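Local coordinates for cysteine desulfurase (Thermococcus onnurineus, PDB 5B89), which probably catalyses pyridoxal-phosphate-dependent removal of sulfur from L-cysteine, giving L-alanine and a persulfide on a sulfur carrier, at residues B[125-130]-B[150-155]; B[173-178]-B[203-208]. All coordinates share one frame; numbering follows the deposited sequence.

How the interactions relate
Interactions 1 and 2 lie in one seven-stranded mixed sheet, that of the pyridoxal-phosphate-binding part of the fold. Their centres are about 9 Å apart. Strands 126-129 and 177-181 are neighbours, so the first strand of each interaction pairs with the first strand of the other. K126 ties them twice: its O lies 2.9 Å from K176 N, and its NZ lies 3.0 Å from K173 O, both probable hydrogen bonds. Along the chain, interaction 1 closes before interaction 2 opens. Neither binds the cofactor directly. The side chain of T130 is about 9 Å from the bound pyridoxal phosphate, and that of V208 about 11 Å. D210, in the cofactor pocket, ends strand 206-210.

Interaction 1. Residues B[125-130]-B[150-155]; sequences DKIVTT and LKLEFI
F154 and T129 lie side by side on one face of the sheet and point the same way. The methyl CG2 of T129 meets the ring obliquely, 3.4 Å from F154 CE1. T129 has OG1 anti to its backbone N (chi1 -174°), which turns CG2 to the ring and leaves OG1 to bond A179 O on the next strand. The backbone O of T130 comes to the ring edge, near its plane, 3.6 Å from F154 CD1. L272 of the second subunit also packs on this ring. With an alanine here, T129 CG2 and L272 of the second subunit would probably lose their common partner, and a gap would open between the subunits.

On the same face, L152 CD1 rests in the notch between I127 CG2 and I127 O, at 3.7 and 3.6 Å. I127 CD1 reaches back to L150 CD1. Helix 139-148 packs on both leucines. It connects the two strands as a beta-alpha-beta unit; strand 151-154 is an outermost strand of the sheet within the chain. On the other face, V128 CG1 lies against both CG1 (3.6 Å) and CD1 of I155, the side chains crossing at about a right angle.

The strands are parallel and joined by five nearly straight backbone hydrogen bonds, from K151 N to D125 O through I155 N to T129 O. The aliphatic CD of K126 rests 3.7 Å from E153 CD. K126 NZ stays 4.4 Å from E153 OE1, beyond a salt bridge, and a water accepts from the first and donates to the second. K126 NZ also bonds the carbonyl O of K171. Backbone oxygens and the water thus fix the lysine's ammonium group, and the nearby E153 carboxylate probably offsets part of its charge.

Interaction 2. Residues B[173-178]-B[203-208]; sequences KGAKLV and EGAIFV
A205, just before strand 206-210, packs its CB against V178 CG2 at 3.8 Å at the contact's apolar centre. Parallel strands 177-181 and 206-210 form a beta-alpha-beta unit of the central sheet with helix 193-203, which packs on A205 and F207. The other branch of V178, CG1, stands anti to the backbone N (chi1 177°), which brings it to the edge of the F207 ring, in its plane and 3.9 Å from F207 CD1. On the opposite face, L177 CD1 touches both I206 CG2 and V208 CG2, the latter at 3.9 Å. Helix 106-117 packs on L177 and V208.

Three backbone hydrogen bonds zip the strands. V178 N gives to I206 O, and V208 N gives to V178 O. The first bond of the series, I206 N to K176 O, is straight at the hydrogen but comes to the carbonyl from above, its donor 37° out of plane.

Farther out the two segments diverge and waters bridge them. G204, with positive phi, ends helix 193-203 in a Schellman motif. The aliphatic part of K173 lies across the E203 carboxylate, K173 CG 3.8 Å from E203 OE1. K173 NZ stays 4.6 Å from E203 OE1. One water accepts from G174 N and lies within bonding distance of E203 O and OE1. Another donates to K176 O at 2.7 Å and to G204 O at 2.8 Å.

Interaction 1. Residues B[125-130]-B[150-155]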
ATOM      1  N   ASP B 125     -28.903  14.278   2.656  1.00 20.25           N
ATOM      2  CA  ASP B 125     -28.945  12.852   2.280  1.00 19.76           C
ATOM      3  C   ASP B 125     -28.490  12.055   3.525  1.00 19.23           C
ATOM      4  O   ASP B 125     -27.841  12.629   4.413  1.00 20.86           O
ATOM      5  CB  ASP B 125     -28.009  12.522   1.140  1.00 22.03           C
ATOM      6  CG  ASP B 125     -28.519  12.910  -0.227  1.00 27.98           C
ATOM      7  OD1 ASP B 125     -29.720  13.316  -0.327  1.00 29.95           O
ATOM      8  OD2 ASP B 125     -27.715  12.773  -1.211  1.00 26.26           O
ATOM      9  N   LYS B 126     -28.868  10.808   3.506  1.00 19.67           N
ATOM     10  CA  LYS B 126     -28.671   9.906   4.592  1.00 19.37           C
ATOM     11  C   LYS B 126     -27.751   8.739   4.302  1.00 16.66           C
ATOM     12  O   LYS B 126     -27.872   8.121   3.314  1.00 19.01           O
ATOM     13  CB  LYS B 126     -30.042   9.342   4.993  1.00 18.71           C
ATOM     14  CG  LYS B 126     -30.070   8.381   6.165  1.00 20.43           C
ATOM     15  CD  LYS B 126     -31.458   8.085   6.687  1.00 21.73           C
ATOM     16  CE  LYS B 126     -32.357   7.523   5.643  1.00 23.05           C
ATOM     17  NZ  LYS B 126     -33.564   6.965   6.253  1.00 22.10           N
ATOM     18  N   ILE B 127     -26.885   8.481   5.261  1.00 16.29           N
ATOM     19  CA  ILE B 127     -25.978   7.328   5.240  1.00 15.71           C
ATOM     20  C   ILE B 127     -26.345   6.488   6.453  1.00 14.73           C
ATOM     21  O   ILE B 127     -26.508   7.017   7.464  1.00 16.99           O
ATOM     22  CB  ILE B 127     -24.526   7.732   5.328  1.00 16.04           C
ATOM     23  CG1 ILE B 127     -24.119   8.441   4.056  1.00 19.94           C
ATOM     24  CG2 ILE B 127     -23.611   6.514   5.453  1.00 16.25           C
ATOM     25  CD1 ILE B 127     -22.797   9.120   4.179  1.00 19.64           C
ATOM     26  N   VAL B 128     -26.481   5.187   6.269  1.00 15.08           N
ATOM     27  CA  VAL B 128     -26.838   4.264   7.366  1.00 14.87           C
ATOM     28  C   VAL B 128     -25.660   3.292   7.573  1.00 16.87           C
ATOM     29  O   VAL B 128     -25.192   2.749   6.606  1.00 17.63           O
ATOM     30  CB  VAL B 128     -28.088   3.534   7.090  1.00 16.20           C
ATOM     31  CG1 VAL B 128     -28.449   2.476   8.134  1.00 18.62           C
ATOM     32  CG2 VAL B 128     -29.250   4.538   6.904  1.00 18.38           C
ATOM     33  N   THR B 129     -25.332   3.051   8.846  1.00 16.44           N
ATOM     34  CA  THR B 129     -24.361   2.019   9.174  1.00 16.77           C
ATOM     35  C   THR B 129     -24.802   1.342  10.452  1.00 18.79           C
ATOM     36  O   THR B 129     -25.872   1.560  10.926  1.00 16.54           O
ATOM     37  CB  THR B 129     -22.988   2.642   9.206  1.00 19.50           C
ATOM     38  OG1 THR B 129     -22.013   1.615   9.384  1.00 19.84           O
ATOM     39  CG2 THR B 129     -22.820   3.517  10.412  1.00 20.72           C
ATOM     40  N   THR B 130     -23.958   0.469  10.993  1.00 20.49           N
ATOM     41  CA  THR B 130     -24.217  -0.222  12.281  1.00 18.91           C
ATOM     42  C   THR B 130     -23.555   0.561  13.401  1.00 19.38           C
ATOM     43  O   THR B 130     -22.596   1.251  13.199  1.00 20.68           O
ATOM     44  CB  THR B 130     -23.775  -1.705  12.296  1.00 21.17           C
ATOM     45  OG1 THR B 130     -22.371  -1.785  12.622  1.00 18.58           O
ATOM     46  CG2 THR B 130     -24.036  -2.418  11.081  1.00 19.77           C
ATOM     47  N   LEU B 150     -24.747  15.777   5.992  1.00 18.31           N
ATOM     48  CA  LEU B 150     -25.532  14.603   5.782  1.00 20.72           C
ATOM     49  C   LEU B 150     -26.028  14.080   7.110  1.00 16.39           C
ATOM     50  O   LEU B 150     -25.453  14.397   8.143  1.00 21.80           O
ATOM     51  CB  LEU B 150     -24.682  13.469   5.118  1.00 21.09           C
ATOM     52  CG  LEU B 150     -23.880  13.944   3.929  1.00 20.42           C
ATOM     53  CD1 LEU B 150     -23.112  12.761   3.353  1.00 20.57           C
ATOM     54  CD2 LEU B 150     -24.789  14.597   2.875  1.00 20.48           C
ATOM     55  N   LYS B 151     -27.007  13.213   7.033  1.00 18.71           N
ATOM     56  CA  LYS B 151     -27.500  12.516   8.170  1.00 18.85           C
ATOM     57  C   LYS B 151     -26.779  11.153   8.232  1.00 20.45           C
ATOM     58  O   LYS B 151     -26.798  10.466   7.293  1.00 21.74           O
ATOM     59  CB  LYS B 151     -28.954  12.227   7.994  1.00 23.39           C
ATOM     60  CG  LYS B 151     -29.829  13.460   8.083  1.00 28.89           C
ATOM     61  CD  LYS B 151     -31.237  13.114   7.673  1.00 34.47           C
ATOM     62  CE  LYS B 151     -32.141  14.336   7.641  1.00 41.18           C
ATOM     63  NZ  LYS B 151     -32.327  14.859   6.269  1.00 42.00           N
ATOM     64  N   LEU B 152     -26.184  10.822   9.360  1.00 21.27           N
ATOM     65  CA  LEU B 152     -25.513   9.538   9.559  1.00 16.75           C
ATOM     66  C   LEU B 152     -26.315   8.831  10.636  1.00 18.17           C
ATOM     67  O   LEU B 152     -26.328   9.268  11.734  1.00 21.06           O
ATOM     68  CB  LEU B 152     -24.069   9.735   9.987  1.00 17.95           C
ATOM     69  CG  LEU B 152     -23.288   8.439  10.248  1.00 18.66           C
ATOM     70  CD1 LEU B 152     -23.323   7.526   9.040  1.00 18.03           C
ATOM     71  CD2 LEU B 152     -21.863   8.718  10.686  1.00 21.76           C
ATOM     72  N   GLU B 153     -27.013   7.776  10.266  1.00 18.95           N
ATOM     73  CA  GLU B 153     -27.843   7.039  11.177  1.00 18.09           C
ATOM     74  C   GLU B 153     -27.278   5.657  11.425  1.00 18.18           C
ATOM     75  O   GLU B 153     -26.636   5.042  10.569  1.00 20.03           O
ATOM     76  CB  GLU B 153     -29.222   6.987  10.640  1.00 21.75           C
ATOM     77  CG  GLU B 153     -29.779   8.431  10.740  1.00 28.17           C
ATOM     78  CD  GLU B 153     -31.252   8.572  10.364  1.00 33.40           C
ATOM     79  OE1 GLU B 153     -31.993   7.550  10.335  1.00 30.95           O
ATOM     80  OE2 GLU B 153     -31.613   9.769  10.075  1.00 35.01           O
ATOM     81  N   PHE B 154     -27.658   5.074  12.527  1.00 18.28           N
ATOM     82  CA  PHE B 154     -27.179   3.805  12.949  1.00 17.60           C
ATOM     83  C   PHE B 154     -28.293   2.865  13.212  1.00 17.03           C
ATOM     84  O   PHE B 154     -29.273   3.213  14.005  1.00 20.48           O
ATOM     85  CB  PHE B 154     -26.399   3.985  14.267  1.00 17.62           C
ATOM     86  CG  PHE B 154     -25.249   4.900  14.140  1.00 17.52           C
ATOM     87  CD1 PHE B 154     -24.043   4.482  13.543  1.00 19.80           C
ATOM     88  CD2 PHE B 154     -25.397   6.202  14.448  1.00 18.62           C
ATOM     89  CE1 PHE B 154     -23.027   5.333  13.332  1.00 22.39           C
ATOM     90  CE2 PHE B 154     -24.378   7.078  14.281  1.00 22.46           C
ATOM     91  CZ  PHE B 154     -23.180   6.668  13.731  1.00 20.63           C
ATOM     92  N   ILE B 155     -28.253   1.683  12.641  1.00 17.39           N
ATOM     93  CA  ILE B 155     -29.300   0.678  12.846  1.00 16.86           C
ATOM     94  C   ILE B 155     -29.306   0.264  14.314  1.00 18.87           C
ATOM     95  O   ILE B 155     -28.288   0.168  14.888  1.00 18.98           O
ATOM     96  CB  ILE B 155     -29.038  -0.578  11.987  1.00 16.92           C
ATOM     97  CG1 ILE B 155     -29.071  -0.180  10.532  1.00 17.79           C
ATOM     98  CG2 ILE B 155     -30.044  -1.681  12.205  1.00 16.98           C
ATOM     99  CD1 ILE B 155     -28.445  -1.151   9.574  1.00 20.44           C
TER
HETATM  100  O   HOH W   1     -34.065   6.878   9.154  1.00 34.16           O

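Interaction 2. Residues B[173-178]-B[203-208]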
ATOM      1  N   LYS B 173     -34.702   2.693   4.094  1.00 21.53           N
ATOM      2  CA  LYS B 173     -35.644   3.393   3.182  1.00 24.10           C
ATOM      3  C   LYS B 173     -35.243   4.860   3.125  1.00 21.28           C
ATOM      4  O   LYS B 173     -35.067   5.537   4.128  1.00 22.20           O
ATOM      5  CB  LYS B 173     -37.095   3.204   3.686  1.00 28.65           C
ATOM      6  CG  LYS B 173     -38.133   3.978   2.820  1.00 35.77           C
ATOM      7  CD  LYS B 173     -39.480   4.061   3.540  1.00 35.45           C
ATOM      8  CE  LYS B 173     -40.510   4.868   2.742  1.00 42.50           C
ATOM      9  NZ  LYS B 173     -40.721   4.321   1.370  1.00 46.55           N
ATOM     10  N   GLY B 174     -35.020   5.351   1.899  1.00 21.89           N
ATOM     11  CA  GLY B 174     -34.564   6.720   1.735  1.00 22.02           C
ATOM     12  C   GLY B 174     -33.073   6.966   1.929  1.00 23.46           C
ATOM     13  O   GLY B 174     -32.651   8.092   1.856  1.00 23.69           O
ATOM     14  N   ALA B 175     -32.291   5.900   2.248  1.00 19.61           N
ATOM     15  CA  ALA B 175     -30.880   6.148   2.408  1.00 16.78           C
ATOM     16  C   ALA B 175     -30.168   6.235   1.029  1.00 15.87           C
ATOM     17  O   ALA B 175     -30.509   5.471   0.157  1.00 16.12           O
ATOM     18  CB  ALA B 175     -30.280   4.973   3.185  1.00 17.71           C
ATOM     19  N   LYS B 176     -29.143   7.088   0.931  1.00 17.02           N
ATOM     20  CA  LYS B 176     -28.341   7.153  -0.249  1.00 16.83           C
ATOM     21  C   LYS B 176     -27.299   6.004  -0.296  1.00 15.42           C
ATOM     22  O   LYS B 176     -26.993   5.477  -1.386  1.00 16.39           O
ATOM     23  CB  LYS B 176     -27.666   8.510  -0.336  1.00 18.45           C
ATOM     24  CG  LYS B 176     -26.820   8.782  -1.581  1.00 23.42           C
ATOM     25  CD  LYS B 176     -27.778   9.271  -2.612  1.00 27.65           C
ATOM     26  CE  LYS B 176     -27.036   9.690  -3.853  1.00 30.39           C
ATOM     27  NZ  LYS B 176     -28.101  10.186  -4.781  1.00 37.13           N
ATOM     28  N   LEU B 177     -26.797   5.685   0.887  1.00 15.18           N
ATOM     29  CA  LEU B 177     -25.689   4.692   0.986  1.00 14.53           C
ATOM     30  C   LEU B 177     -25.846   4.033   2.363  1.00 14.41           C
ATOM     31  O   LEU B 177     -26.151   4.677   3.353  1.00 14.73           O
ATOM     32  CB  LEU B 177     -24.372   5.401   0.807  1.00 14.34           C
ATOM     33  CG  LEU B 177     -23.102   4.467   0.820  1.00 14.50           C
ATOM     34  CD1 LEU B 177     -22.034   4.991  -0.148  1.00 15.87           C
ATOM     35  CD2 LEU B 177     -22.528   4.299   2.198  1.00 15.14           C
ATOM     36  N   VAL B 178     -25.528   2.751   2.336  1.00 14.64           N
ATOM     37  CA  VAL B 178     -25.562   1.860   3.526  1.00 13.54           C
ATOM     38  C   VAL B 178     -24.159   1.210   3.571  1.00 13.04           C
ATOM     39  O   VAL B 178     -23.779   0.579   2.538  1.00 13.07           O
ATOM     40  CB  VAL B 178     -26.614   0.845   3.425  1.00 13.66           C
ATOM     41  CG1 VAL B 178     -26.602  -0.124   4.602  1.00 15.66           C
ATOM     42  CG2 VAL B 178     -28.045   1.431   3.345  1.00 14.92           C
ATOM     43  N   GLU B 203     -34.452  -0.654  -1.842  1.00 15.21           N
ATOM     44  CA  GLU B 203     -34.630   0.721  -1.594  1.00 16.10           C
ATOM     45  C   GLU B 203     -33.817   1.700  -2.439  1.00 15.94           C
ATOM     46  O   GLU B 203     -33.942   2.920  -2.253  1.00 19.67           O
ATOM     47  CB  GLU B 203     -34.432   1.011  -0.091  1.00 19.84           C
ATOM     48  CG  GLU B 203     -35.413   0.229   0.829  1.00 20.00           C
ATOM     49  CD  GLU B 203     -36.913   0.463   0.573  1.00 25.57           C
ATOM     50  OE1 GLU B 203     -37.240   1.567   0.018  1.00 24.20           O
ATOM     51  OE2 GLU B 203     -37.714  -0.468   0.955  1.00 26.01           O
ATOM     52  N   GLY B 204     -32.999   1.166  -3.351  1.00 17.15           N
ATOM     53  CA  GLY B 204     -32.136   2.040  -4.173  1.00 18.53           C
ATOM     54  C   GLY B 204     -30.963   2.684  -3.443  1.00 17.74           C
ATOM     55  O   GLY B 204     -30.453   3.695  -3.899  1.00 19.26           O
ATOM     56  N   ALA B 205     -30.454   2.091  -2.325  1.00 14.11           N
ATOM     57  CA  ALA B 205     -29.301   2.601  -1.610  1.00 15.41           C
ATOM     58  C   ALA B 205     -28.039   1.877  -2.147  1.00 15.88           C
ATOM     59  O   ALA B 205     -28.085   0.673  -2.375  1.00 17.63           O
ATOM     60  CB  ALA B 205     -29.452   2.268  -0.118  1.00 15.22           C
ATOM     61  N   ILE B 206     -26.951   2.605  -2.227  1.00 14.64           N
ATOM     62  CA  ILE B 206     -25.631   2.003  -2.530  1.00 14.31           C
ATOM     63  C   ILE B 206     -25.247   1.131  -1.287  1.00 13.36           C
ATOM     64  O   ILE B 206     -25.419   1.612  -0.185  1.00 14.80           O
ATOM     65  CB  ILE B 206     -24.622   3.037  -2.802  1.00 14.47           C
ATOM     66  CG1 ILE B 206     -24.996   3.803  -4.090  1.00 14.62           C
ATOM     67  CG2 ILE B 206     -23.182   2.389  -2.904  1.00 13.25           C
ATOM     68  CD1 ILE B 206     -24.212   5.068  -4.237  1.00 19.18           C
ATOM     69  N   PHE B 207     -24.780  -0.083  -1.548  1.00 12.09           N
ATOM     70  CA  PHE B 207     -24.410  -1.032  -0.460  1.00 12.02           C
ATOM     71  C   PHE B 207     -22.857  -1.297  -0.419  1.00 11.51           C
ATOM     72  O   PHE B 207     -22.367  -1.832  -1.395  1.00 12.16           O
ATOM     73  CB  PHE B 207     -25.211  -2.295  -0.652  1.00 12.05           C
ATOM     74  CG  PHE B 207     -25.220  -3.214   0.590  1.00 10.85           C
ATOM     75  CD1 PHE B 207     -25.595  -2.730   1.830  1.00 14.59           C
ATOM     76  CD2 PHE B 207     -24.837  -4.533   0.436  1.00 12.31           C
ATOM     77  CE1 PHE B 207     -25.612  -3.615   2.927  1.00 14.14           C
ATOM     78  CE2 PHE B 207     -24.827  -5.398   1.495  1.00 12.24           C
ATOM     79  CZ  PHE B 207     -25.239  -4.966   2.732  1.00 12.57           C
ATOM     80  N   VAL B 208     -22.315  -0.931   0.671  1.00 10.89           N
ATOM     81  CA  VAL B 208     -20.866  -1.074   0.932  1.00 10.08           C
ATOM     82  C   VAL B 208     -20.654  -2.091   2.035  1.00 10.95           C
ATOM     83  O   VAL B 208     -21.223  -1.951   3.128  1.00 11.82           O
ATOM     84  CB  VAL B 208     -20.308   0.241   1.323  1.00 10.51           C
ATOM     85  CG1 VAL B 208     -18.781   0.189   1.574  1.00 12.15           C
ATOM     86  CG2 VAL B 208     -20.580   1.373   0.335  1.00 12.39           C
TER
HETATM   87  O   HOH W   2     -36.108   3.871  -0.535  1.00 23.21           O
HETATM   88  O   HOH W   3     -33.050   5.123  -0.870  1.00 32.64           O
HETATM   89  O   HOH W   4     -28.422   5.652  -3.728  1.00 19.42           O